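PDB 2JKS: bradyzoite surface antigen BSR4 from Toxoplasma gondii, which is of unknown function but, as a SAG1-related surface antigen, is probably displayed on the bradyzoite surface, and it binds zinc. Local coordinates for residues L7-S12 against G31-S36; L94-R99 against T130-V135; G137-S142 against G150-C155; D224-S229 against G274-K279. All blocks are in the same frame, centred on the assembly; numbering follows the deposited sequence.

Contact 1 of 4, residues L7-S12 against G31-S36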
loop_
_atom_site.group_PDB
_atom_site.type_symbol
_atom_site.label_atom_id
_atom_site.label_comp_id
_atom_site.label_asym_id
_atom_site.label_seq_id
_atom_site.Cartn_x
_atom_site.Cartn_y
_atom_site.Cartn_z
ATOM N N LEU A 7 -25.205 8.026 -10.135
ATOM C CA LEU A 7 -23.863 8.235 -9.606
ATOM C C LEU A 7 -23.113 9.296 -10.436
ATOM O O LEU A 7 -23.081 9.251 -11.688
ATOM C CB LEU A 7 -23.105 6.897 -9.573
ATOM C CG LEU A 7 -21.652 6.956 -9.040
ATOM C CD1 LEU A 7 -21.581 7.363 -7.589
ATOM C CD2 LEU A 7 -20.930 5.593 -9.228
ATOM N N THR A 8 -22.560 10.286 -9.738
ATOM C CA THR A 8 -21.650 11.240 -10.358
ATOM C C THR A 8 -20.254 11.157 -9.694
ATOM O O THR A 8 -20.160 11.053 -8.485
ATOM C CB THR A 8 -22.172 12.704 -10.294
ATOM O OG1 THR A 8 -23.502 12.760 -10.820
ATOM C CG2 THR A 8 -21.278 13.584 -11.173
ATOM N N VAL A 9 -19.205 11.168 -10.497
ATOM C CA VAL A 9 -17.801 11.203 -10.045
ATOM C C VAL A 9 -17.001 12.288 -10.789
ATOM O O VAL A 9 -17.032 12.360 -12.003
ATOM C CB VAL A 9 -17.079 9.810 -10.231
ATOM C CG1 VAL A 9 -15.732 9.804 -9.453
ATOM C CG2 VAL A 9 -17.968 8.654 -9.737
ATOM N N ALA A 10 -16.293 13.149 -10.034
ATOM C CA ALA A 10 -15.357 14.130 -10.593
ATOM C C ALA A 10 -14.204 14.151 -9.620
ATOM O O ALA A 10 -14.424 14.398 -8.440
ATOM C CB ALA A 10 -15.992 15.514 -10.659
ATOM N N GLY A 11 -13.007 13.844 -10.121
ATOM C CA GLY A 11 -11.795 13.666 -9.303
ATOM C C GLY A 11 -12.016 12.594 -8.234
ATOM O O GLY A 11 -12.383 11.469 -8.556
ATOM N N SER A 12 -11.843 12.934 -6.952
ATOM C CA SER A 12 -12.141 11.924 -5.951
ATOM C C SER A 12 -13.401 12.227 -5.146
ATOM O O SER A 12 -13.487 11.898 -3.967
ATOM C CB SER A 12 -10.879 11.606 -5.097
ATOM O OG SER A 12 -10.225 12.816 -4.764
ATOM N N GLY A 31 -19.273 2.966 -10.116
ATOM C CA GLY A 31 -18.237 3.848 -10.588
ATOM C C GLY A 31 -17.067 3.675 -9.655
ATOM O O GLY A 31 -17.163 2.906 -8.708
ATOM N N SER A 32 -15.960 4.352 -9.961
ATOM C CA SER A 32 -14.693 4.142 -9.230
ATOM C C SER A 32 -14.050 5.455 -9.032
ATOM O O SER A 32 -14.343 6.387 -9.753
ATOM C CB SER A 32 -13.713 3.264 -10.006
ATOM O OG SER A 32 -14.226 1.961 -9.998
ATOM N N LEU A 33 -13.153 5.528 -8.040
ATOM C CA LEU A 33 -12.164 6.613 -8.013
ATOM C C LEU A 33 -10.895 6.070 -7.355
ATOM O O LEU A 33 -10.927 4.996 -6.764
ATOM C CB LEU A 33 -12.694 7.817 -7.283
ATOM C CG LEU A 33 -13.186 7.578 -5.880
ATOM C CD1 LEU A 33 -12.020 7.850 -4.857
ATOM C CD2 LEU A 33 -14.316 8.570 -5.657
ATOM N N THR A 34 -9.784 6.782 -7.490
ATOM C CA THR A 34 -8.493 6.291 -6.987
ATOM C C THR A 34 -7.892 7.281 -6.014
ATOM O O THR A 34 -7.860 8.491 -6.305
ATOM C CB THR A 34 -7.494 6.031 -8.166
ATOM O OG1 THR A 34 -8.047 5.015 -8.995
ATOM C CG2 THR A 34 -6.085 5.612 -7.665
ATOM N N LEU A 35 -7.441 6.794 -4.854
ATOM C CA LEU A 35 -6.639 7.621 -3.942
ATOM C C LEU A 35 -5.168 7.255 -4.071
ATOM O O LEU A 35 -4.812 6.100 -4.329
ATOM C CB LEU A 35 -7.099 7.508 -2.473
ATOM C CG LEU A 35 -8.523 7.986 -2.172
ATOM C CD1 LEU A 35 -8.894 7.651 -0.750
ATOM C CD2 LEU A 35 -8.699 9.499 -2.471
ATOM N N SER A 36 -4.323 8.274 -3.929
ATOM C CA SER A 36 -2.873 8.112 -4.014
ATOM C C SER A 36 -2.184 9.366 -3.477
ATOM O O SER A 36 -2.856 10.356 -3.169
ATOM C CB SER A 36 -2.418 7.924 -5.461
ATOM O OG SER A 36 -2.925 8.957 -6.297
#
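Two sheets of a beta sandwich pack on each other where Leu7, Val9 and Ser12 of strand 6-10 and the loop after it face Gly31, Leu33 and Leu35 of strand 29-35. The strand segments run the same way, 23° apart, with their axes 7.9 Å apart at the closest. That spacing is too wide for backbone pairing, and side chains fill the gap.

At one end Leu7 lies over Gly31. Its CD2 methyl sits 3.2 Å from Gly31 N and only 3.5 Å from Gly31 CA, so the packing is tight there. Leu7 CG is anti to its own backbone N (chi1 180°), which carries the branch across to the other sheet. One step along, Val9 CG1 leans on the backbone carbonyl of Ser32, 3.7 Å from its O, and also reaches Leu33 CB at 4.2 Å.

Leu33 fills the far end. Its CD1 meets Ser12 CB at 3.9 Å, while CD2 rests on Ser12 C. Leu35 CD2 comes up to the same Ser12 CB at 4.0 Å, so both leucines reach the serine methylene, from neighbouring directions. The hydroxyl of Ser12 is used on its own sheet, in a hydrogen bond with Thr41 O.

Each strand is an outermost strand of its sheet. Strand 6-10 pairs with strand 13-17, and strand 29-35 pairs with strand 152-161. Apolar side chains meeting between edge strands of stacked sheets are characteristic of a beta sandwich, the fold of SRS domains.

Contact 2 of 4, residues L94-R99 against T130-V135. With ZN (zinc ion), chain F.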
loop_
_atom_site.group_PDB
_atom_site.type_symbol
_atom_site.label_atom_id
_atom_site.label_comp_id
_atom_site.label_asym_id
_atom_site.label_seq_id
_atom_site.Cartn_x
_atom_site.Cartn_y
_atom_site.Cartn_z
ATOM N N LEU A 94 -7.687 -3.607 5.954
ATOM C CA LEU A 94 -7.517 -3.713 4.499
ATOM C C LEU A 94 -6.173 -3.102 4.085
ATOM O O LEU A 94 -5.451 -3.685 3.289
ATOM C CB LEU A 94 -8.654 -3.017 3.744
ATOM C CG LEU A 94 -8.592 -3.050 2.198
ATOM C CD1 LEU A 94 -8.616 -4.447 1.621
ATOM C CD2 LEU A 94 -9.711 -2.307 1.625
ATOM N N LEU A 95 -5.823 -1.969 4.685
ATOM C CA LEU A 95 -4.615 -1.239 4.292
ATOM C C LEU A 95 -3.358 -1.806 4.929
ATOM O O LEU A 95 -2.217 -1.480 4.523
ATOM C CB LEU A 95 -4.750 0.256 4.624
ATOM C CG LEU A 95 -5.847 0.955 3.789
ATOM C CD1 LEU A 95 -5.966 2.399 4.150
ATOM C CD2 LEU A 95 -5.675 0.793 2.232
ATOM N N GLU A 96 -3.584 -2.650 5.939
ATOM C CA GLU A 96 -2.519 -3.273 6.732
ATOM C C GLU A 96 -1.618 -2.245 7.366
ATOM O O GLU A 96 -0.408 -2.394 7.333
ATOM C CB GLU A 96 -1.698 -4.239 5.896
ATOM C CG GLU A 96 -2.405 -5.494 5.578
ATOM C CD GLU A 96 -1.590 -6.369 4.686
ATOM O OE1 GLU A 96 -2.077 -6.703 3.598
ATOM O OE2 GLU A 96 -0.445 -6.712 5.039
ATOM N N THR A 97 -2.222 -1.219 7.953
ATOM C CA THR A 97 -1.490 -0.098 8.503
ATOM C C THR A 97 -1.802 0.058 9.990
ATOM O O THR A 97 -2.680 -0.630 10.506
ATOM C CB THR A 97 -1.707 1.223 7.647
ATOM O OG1 THR A 97 -3.111 1.454 7.428
ATOM C CG2 THR A 97 -0.973 1.125 6.265
ATOM N N ASP A 98 -1.069 0.935 10.685
ATOM C CA ASP A 98 -1.084 1.008 12.168
ATOM C C ASP A 98 -2.109 1.961 12.740
ATOM O O ASP A 98 -2.535 1.803 13.875
ATOM C CB ASP A 98 0.286 1.474 12.708
ATOM C CG ASP A 98 1.432 0.544 12.330
ATOM O OD1 ASP A 98 1.217 -0.691 12.217
ATOM O OD2 ASP A 98 2.555 1.070 12.161
ATOM N N ARG A 99 -2.451 2.987 11.967
ATOM C CA ARG A 99 -3.326 4.055 12.428
ATOM C C ARG A 99 -4.783 3.661 12.129
ATOM O O ARG A 99 -5.075 3.109 11.074
ATOM C CB ARG A 99 -2.953 5.366 11.709
ATOM C CG ARG A 99 -3.457 6.615 12.427
ATOM C CD ARG A 99 -3.187 7.926 11.646
ATOM N NE ARG A 99 -4.409 8.377 10.959
ATOM C CZ ARG A 99 -4.465 8.588 9.661
ATOM N NH1 ARG A 99 -3.338 8.495 8.962
ATOM N NH2 ARG A 99 -5.605 8.949 9.073
ATOM N N THR A 130 1.000 -2.516 -0.844
ATOM C CA THR A 130 0.475 -3.134 -2.026
ATOM C C THR A 130 -0.805 -2.395 -2.440
ATOM O O THR A 130 -1.438 -1.759 -1.596
ATOM C CB THR A 130 0.171 -4.659 -1.797
ATOM O OG1 THR A 130 -0.773 -4.784 -0.741
ATOM C CG2 THR A 130 1.461 -5.423 -1.382
ATOM N N ASP A 131 -1.166 -2.507 -3.716
ATOM C CA ASP A 131 -2.379 -1.842 -4.244
ATOM C C ASP A 131 -3.626 -2.430 -3.606
ATOM O O ASP A 131 -3.736 -3.638 -3.524
ATOM C CB ASP A 131 -2.437 -1.938 -5.771
ATOM C CG ASP A 131 -1.284 -1.202 -6.451
ATOM O OD1 ASP A 131 -0.789 -0.184 -5.913
ATOM O OD2 ASP A 131 -0.874 -1.617 -7.544
ATOM N N LYS A 132 -4.529 -1.567 -3.128
ATOM C CA LYS A 132 -5.756 -2.007 -2.490
ATOM C C LYS A 132 -6.997 -1.425 -3.163
ATOM O O LYS A 132 -6.961 -0.362 -3.798
ATOM C CB LYS A 132 -5.785 -1.623 -0.995
ATOM C CG LYS A 132 -4.568 -2.074 -0.164
ATOM C CD LYS A 132 -4.570 -3.596 0.060
ATOM C CE LYS A 132 -3.307 -3.989 0.832
ATOM N NZ LYS A 132 -3.314 -5.467 1.032
ATOM N N ALA A 133 -8.114 -2.103 -2.949
ATOM C CA ALA A 133 -9.425 -1.612 -3.345
ATOM C C ALA A 133 -10.468 -1.958 -2.285
ATOM O O ALA A 133 -10.422 -3.036 -1.658
ATOM C CB ALA A 133 -9.824 -2.219 -4.701
ATOM N N PHE A 134 -11.441 -1.082 -2.119
ATOM C CA PHE A 134 -12.605 -1.403 -1.291
ATOM C C PHE A 134 -13.830 -0.844 -1.962
ATOM O O PHE A 134 -13.718 -0.155 -2.996
ATOM C CB PHE A 134 -12.435 -0.859 0.156
ATOM C CG PHE A 134 -12.423 0.670 0.267
ATOM C CD1 PHE A 134 -13.637 1.392 0.281
ATOM C CD2 PHE A 134 -11.216 1.364 0.382
ATOM C CE1 PHE A 134 -13.658 2.743 0.384
ATOM C CE2 PHE A 134 -11.219 2.788 0.524
ATOM C CZ PHE A 134 -12.455 3.455 0.531
ATOM N N VAL A 135 -14.986 -1.154 -1.376
ATOM C CA VAL A 135 -16.303 -0.785 -1.918
ATOM C C VAL A 135 -17.139 -0.206 -0.741
ATOM O O VAL A 135 -17.099 -0.702 0.408
ATOM C CB VAL A 135 -17.034 -2.027 -2.618
ATOM C CG1 VAL A 135 -18.542 -1.816 -2.735
ATOM C CG2 VAL A 135 -16.483 -2.306 -4.020
HETATM ZN ZN ZN F . -0.545 -7.999 2.758
HETATM O O HOH W 1 -1.302 -10.225 3.372
#
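The Glu96 carboxylate has a zinc ion and the Lys132 ammonium group as neighbours. Zinc is held by both oxygens unequally, OE1 at 2.2 Å and OE2 at 2.6 Å. Lys132 NZ donates to OE1 over 3.1 Å in a salt bridge. It arrives on the anti side of that oxygen, 32° out of the carboxylate plane. OE1 therefore serves two positive partners, which would be expected to favour the ionised acid. A water and Asp205 add to the metal shell. Asp205 belongs to the second SRS domain, so the zinc appears to link the two.

The other flat group is the Phe134 ring. Leu94 CD2 approaches it obliquely, 4.2 Å from the ring atom CD2, and presses harder on Phe134 CB at 3.4 Å. The same methyl sits against the carbonyl of Ala133.

Glu96 is the C-prime residue of a Schellman motif that ends helix 91-95. Its positive phi (57°) turns the chain, and Thr97 N bonds back to Lys92 O.

Lys132 passes beside this helix end. Its chain bends at chi2 (-72°) and is extended beyond, which brings CE to 3.3 Å from Leu94 O and NZ to the glutamate. Leu95 CD2 packs on the aliphatic part, 3.9 Å from Lys132 CG. The backbone of Lys132 is hydrogen-bonded to Val161, within the sheet.

Contact 3 of 4, residues G137-S142 against G150-C155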
loop_
_atom_site.group_PDB
_atom_site.type_symbol
_atom_site.label_atom_id
_atom_site.label_comp_id
_atom_site.label_asym_id
_atom_site.label_seq_id
_atom_site.Cartn_x
_atom_site.Cartn_y
_atom_site.Cartn_z
ATOM N N GLY A 137 -21.208 2.032 -0.595
ATOM C CA GLY A 137 -22.355 2.268 -1.445
ATOM C C GLY A 137 -23.486 2.878 -0.648
ATOM O O GLY A 137 -23.387 3.005 0.568
ATOM N N CYS A 138 -24.551 3.274 -1.338
ATOM C CA CYS A 138 -25.786 3.676 -0.665
ATOM C C CYS A 138 -26.924 2.903 -1.308
ATOM O O CYS A 138 -26.854 2.574 -2.473
ATOM C CB CYS A 138 -26.013 5.192 -0.790
ATOM S SG CYS A 138 -24.846 6.097 0.210
ATOM N N GLN A 139 -27.951 2.611 -0.526
ATOM C CA GLN A 139 -29.172 1.960 -1.047
ATOM C C GLN A 139 -30.362 2.747 -0.516
ATOM O O GLN A 139 -30.393 3.133 0.671
ATOM C CB GLN A 139 -29.230 0.511 -0.586
ATOM C CG GLN A 139 -30.347 -0.307 -1.234
ATOM C CD GLN A 139 -30.043 -1.777 -1.216
ATOM O OE1 GLN A 139 -29.638 -2.365 -2.222
ATOM N NE2 GLN A 139 -30.229 -2.389 -0.063
ATOM N N ALA A 140 -31.324 2.987 -1.409
ATOM C CA ALA A 140 -32.489 3.771 -1.102
ATOM C C ALA A 140 -33.634 2.783 -1.197
ATOM O O ALA A 140 -33.694 2.004 -2.156
ATOM C CB ALA A 140 -32.648 4.886 -2.088
ATOM N N THR A 141 -34.505 2.788 -0.192
ATOM C CA THR A 141 -35.635 1.876 -0.169
ATOM C C THR A 141 -36.935 2.689 -0.205
ATOM O O THR A 141 -37.055 3.701 0.490
ATOM C CB THR A 141 -35.616 0.921 1.062
ATOM O OG1 THR A 141 -34.338 0.266 1.163
ATOM C CG2 THR A 141 -36.723 -0.162 0.916
ATOM N N SER A 142 -37.864 2.251 -1.067
ATOM C CA SER A 142 -39.205 2.855 -1.202
ATOM C C SER A 142 -40.117 2.342 -0.108
ATOM O O SER A 142 -39.967 1.212 0.346
ATOM C CB SER A 142 -39.836 2.482 -2.553
ATOM O OG SER A 142 -39.785 1.069 -2.746
ATOM N N GLY A 150 -40.860 -3.231 0.176
ATOM C CA GLY A 150 -40.293 -2.106 -0.606
ATOM C C GLY A 150 -39.181 -2.367 -1.632
ATOM O O GLY A 150 -38.389 -3.315 -1.509
ATOM N N LYS A 151 -39.124 -1.486 -2.630
ATOM C CA LYS A 151 -38.214 -1.578 -3.763
ATOM C C LYS A 151 -36.914 -0.815 -3.453
ATOM O O LYS A 151 -36.945 0.273 -2.853
ATOM C CB LYS A 151 -38.880 -0.925 -5.010
ATOM C CG LYS A 151 -39.817 -1.817 -5.901
ATOM C CD LYS A 151 -40.679 -2.849 -5.127
ATOM C CE LYS A 151 -41.699 -3.559 -6.083
ATOM N NZ LYS A 151 -41.037 -4.230 -7.287
ATOM N N THR A 152 -35.781 -1.339 -3.929
ATOM C CA THR A 152 -34.517 -0.640 -3.725
ATOM C C THR A 152 -33.817 -0.195 -5.031
ATOM O O THR A 152 -34.061 -0.734 -6.120
ATOM C CB THR A 152 -33.529 -1.512 -2.918
ATOM O OG1 THR A 152 -33.155 -2.646 -3.705
ATOM C CG2 THR A 152 -34.154 -1.990 -1.658
ATOM N N ALA A 153 -32.965 0.822 -4.901
ATOM C CA ALA A 153 -31.933 1.076 -5.879
ATOM C C ALA A 153 -30.675 1.348 -5.053
ATOM O O ALA A 153 -30.754 1.640 -3.849
ATOM C CB ALA A 153 -32.283 2.257 -6.725
ATOM N N ALA A 154 -29.520 1.219 -5.689
ATOM C CA ALA A 154 -28.248 1.420 -4.988
ATOM C C ALA A 154 -27.189 2.043 -5.907
ATOM O O ALA A 154 -27.326 2.001 -7.127
ATOM C CB ALA A 154 -27.770 0.082 -4.439
ATOM N N CYS A 155 -26.168 2.654 -5.300
ATOM C CA CYS A 155 -24.939 3.046 -6.001
ATOM C C CYS A 155 -23.841 2.237 -5.395
ATOM O O CYS A 155 -23.780 2.049 -4.166
ATOM C CB CYS A 155 -24.572 4.497 -5.715
ATOM S SG CYS A 155 -25.549 5.689 -6.569
#
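Ala153 O accepts one hydrogen bond and one weaker CA-H...O contact from the facing strand. Ala140 N reaches it at 2.8 Å in a nearly straight bond (166°). Gln139 CA makes the CA-H...O contact at 3.2 Å. The return bond from Ala153 N to Ala140 O closes this hydrogen-bonded pair. Cys138 and Cys155 form the next one, with Cys155 N to Cys138 O at 2.9 Å and a longer bond the other way. Beyond the strands, Lys151 N donates to Ser142 OG, and Ser142 N donates to Lys151 O over 2.8 Å.

Gln139, Ala154, Thr141 and Thr152 occupy one face of the sheet. With CG anti to the backbone N (chi1 -172°), the extended Gln139 chain runs obliquely across Thr152, its CG 3.8 Å from Thr152 CB. Its OE1 lies above Ala154 CB and accepts a hydrogen bond from Gly80 N. Thr141 and Thr152 lie side by side, with Thr141 OG1 3.6 Å from Thr152 CG2.

The other face carries Cys138, Cys155, Ala140 and Ala153. Both cysteines are tied to the second sheet: Cys138 to Cys46 of strand 41-47, and Cys155 to Cys16 of strand 13-17. The small alanines continue that face, and Phe18 touches Cys138 and Ala140. Strand parts 137-141 and 152-155 run antiparallel, at 163°, the arrangement of a beta hairpin, here one bound by disulfides across the sandwich of an SRS domain.

Contact 4 of 4, residues D224-S229 against G274-K279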
loop_
_atom_site.group_PDB
_atom_site.type_symbol
_atom_site.label_atom_id
_atom_site.label_comp_id
_atom_site.label_asym_id
_atom_site.label_seq_id
_atom_site.Cartn_x
_atom_site.Cartn_y
_atom_site.Cartn_z
ATOM N N ASP A 224 18.137 -4.747 -11.085
ATOM C CA ASP A 224 16.806 -5.279 -10.895
ATOM C C ASP A 224 16.943 -6.431 -9.936
ATOM O O ASP A 224 17.549 -7.468 -10.245
ATOM C CB ASP A 224 16.244 -5.740 -12.252
ATOM C CG ASP A 224 14.863 -6.302 -12.167
ATOM O OD1 ASP A 224 14.223 -6.370 -11.085
ATOM O OD2 ASP A 224 14.382 -6.662 -13.239
ATOM N N VAL A 225 16.366 -6.271 -8.757
ATOM C CA VAL A 225 16.406 -7.364 -7.778
ATOM C C VAL A 225 15.741 -8.682 -8.286
ATOM O O VAL A 225 16.012 -9.750 -7.735
ATOM C CB VAL A 225 15.776 -6.896 -6.419
ATOM C CG1 VAL A 225 14.250 -6.834 -6.485
ATOM C CG2 VAL A 225 16.245 -7.761 -5.248
ATOM N N ASN A 226 14.851 -8.580 -9.269
ATOM C CA ASN A 226 14.234 -9.766 -9.854
ATOM C C ASN A 226 15.204 -10.580 -10.721
ATOM O O ASN A 226 14.934 -11.773 -10.985
ATOM C CB ASN A 226 13.009 -9.417 -10.696
ATOM C CG ASN A 226 11.828 -8.958 -9.898
ATOM O OD1 ASN A 226 11.625 -9.310 -8.731
ATOM N ND2 ASN A 226 10.976 -8.200 -10.572
ATOM N N ARG A 227 16.306 -9.962 -11.157
ATOM C CA ARG A 227 17.413 -10.666 -11.841
ATOM C C ARG A 227 18.671 -10.639 -10.965
ATOM O O ARG A 227 19.576 -9.787 -11.127
ATOM C CB ARG A 227 17.650 -10.070 -13.238
ATOM C CG ARG A 227 16.338 -10.042 -14.093
ATOM C CD ARG A 227 16.553 -9.544 -15.547
ATOM N NE ARG A 227 17.378 -8.332 -15.574
ATOM C CZ ARG A 227 16.932 -7.081 -15.720
ATOM N NH1 ARG A 227 15.626 -6.834 -15.883
ATOM N NH2 ARG A 227 17.812 -6.066 -15.698
ATOM N N CYS A 228 18.667 -11.508 -9.964
ATOM C CA CYS A 228 19.667 -11.498 -8.920
ATOM C C CYS A 228 20.722 -12.607 -9.104
ATOM O O CYS A 228 20.399 -13.767 -8.889
ATOM C CB CYS A 228 19.001 -11.693 -7.530
ATOM S SG CYS A 228 20.145 -11.640 -6.127
ATOM N N SER A 229 21.952 -12.254 -9.480
ATOM C CA SER A 229 23.058 -13.223 -9.479
ATOM C C SER A 229 23.821 -13.024 -8.228
ATOM O O SER A 229 24.411 -11.973 -8.070
ATOM C CB SER A 229 24.042 -12.991 -10.636
ATOM O OG SER A 229 23.397 -13.207 -11.846
ATOM N N GLY A 274 17.279 -6.014 -1.966
ATOM C CA GLY A 274 15.949 -5.452 -1.964
ATOM C C GLY A 274 14.912 -6.373 -1.386
ATOM O O GLY A 274 15.204 -7.224 -0.506
ATOM N N CYS A 275 13.682 -6.163 -1.864
ATOM C CA CYS A 275 12.505 -6.869 -1.368
ATOM C C CYS A 275 11.674 -7.313 -2.541
ATOM O O CYS A 275 11.380 -6.534 -3.460
ATOM C CB CYS A 275 11.677 -5.962 -0.433
ATOM S SG CYS A 275 12.529 -5.316 1.016
ATOM N N VAL A 276 11.306 -8.596 -2.518
ATOM C CA VAL A 276 10.366 -9.142 -3.504
ATOM C C VAL A 276 9.044 -9.489 -2.824
ATOM O O VAL A 276 9.030 -9.761 -1.608
ATOM C CB VAL A 276 10.995 -10.350 -4.298
ATOM C CG1 VAL A 276 12.272 -9.882 -5.000
ATOM C CG2 VAL A 276 11.333 -11.472 -3.349
ATOM N N PRO A 277 7.913 -9.404 -3.574
ATOM C CA PRO A 277 6.628 -9.772 -2.951
ATOM C C PRO A 277 6.699 -11.204 -2.431
ATOM O O PRO A 277 7.268 -12.088 -3.119
ATOM C CB PRO A 277 5.603 -9.693 -4.118
ATOM C CG PRO A 277 6.216 -8.853 -5.152
ATOM C CD PRO A 277 7.748 -8.950 -4.970
ATOM N N LYS A 278 6.186 -11.431 -1.225
ATOM C CA LYS A 278 6.474 -12.688 -0.550
ATOM C C LYS A 278 5.899 -13.903 -1.262
ATOM O O LYS A 278 4.808 -13.844 -1.826
ATOM C CB LYS A 278 6.101 -12.653 0.923
ATOM C CG LYS A 278 4.648 -12.714 1.275
ATOM C CD LYS A 278 4.524 -12.665 2.823
ATOM C CE LYS A 278 5.748 -13.321 3.540
ATOM N NZ LYS A 278 6.926 -12.376 3.787
ATOM N N LYS A 279 6.696 -14.977 -1.283
ATOM C CA LYS A 279 6.306 -16.238 -1.912
ATOM C C LYS A 279 5.088 -16.700 -1.134
ATOM O O LYS A 279 5.135 -16.925 0.095
ATOM C CB LYS A 279 7.445 -17.279 -1.937
ATOM C CG LYS A 279 7.350 -18.414 -0.890
ATOM C CD LYS A 279 8.143 -18.124 0.402
ATOM C CE LYS A 279 9.581 -18.680 0.316
ATOM N NZ LYS A 279 10.042 -19.216 1.629
#
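Val225 and Val276 meet methyl to methyl, with CG1 of each 3.9 Å apart and the side chains slanting over one another. The second branch of Val225 rests on the bare glycine backbone: CG2 is 3.9 Å from Gly274 N. Val225 CG2 is anti to the backbone N, while CG1 stands between N and the carbonyl carbon (chi1 76°). This sends one methyl to Gly274 and the other to Val276. Asn226 adds its carbonyl end, with OD1 3.8 Å from Val276 CG1. The Asn226 and Val276 side chains run alongside each other, pointing opposite ways. The polar need of Asn226 OD1 is met by Ser300 OG.

The next shell is the turn that presents Val225. Residues Asp224 to Arg227 form a type I beta turn, closed by a bond from Arg227 N to Asp224 O of 2.9 Å. Asp224 also accepts from Asn226 N through its side chain OD1, at 2.9 Å and from 60° above the carboxylate plane. This makes an Asx turn within the beta turn. Arg227 NH1 lies 2.9 Å from Asp224 OD2, a pairing of charges without a directed N-H. Val225 N bonds to Thr302 OG1.

Further out, Cys228 is joined to Cys218 and Cys275 to Cys202. Gln209 of strand 206-209 touches Val225, Val276 and Cys228. The arrangement is that of a disulfide-tied loop, folded as an Asx turn and a type I turn, packed on strand 269-277 of the second SRS domain.

How the contacts relate
Contacts 1, 2 and 3 come first along the chain and share the six-stranded sheet that contains strands 29-35, 132-141 and 152-161. Contact 4 follows, in the second SRS domain. Contacts 2 and 3 use opposite ends of strand 132-141, with centres about 27 Å apart. Contact 1 lies about 20 Å from contact 3, centre to centre, and touches it: Leu7 CB is 4.1 Å from Cys155 SG. Contacts 3 and 4 are farthest apart, with centres about 47 Å apart. Contact 2 sits between, and its nearest atoms are about 7 Å from contact 4. Contact 2 thus lies near the junction of the two SRS domains in this elongated surface antigen.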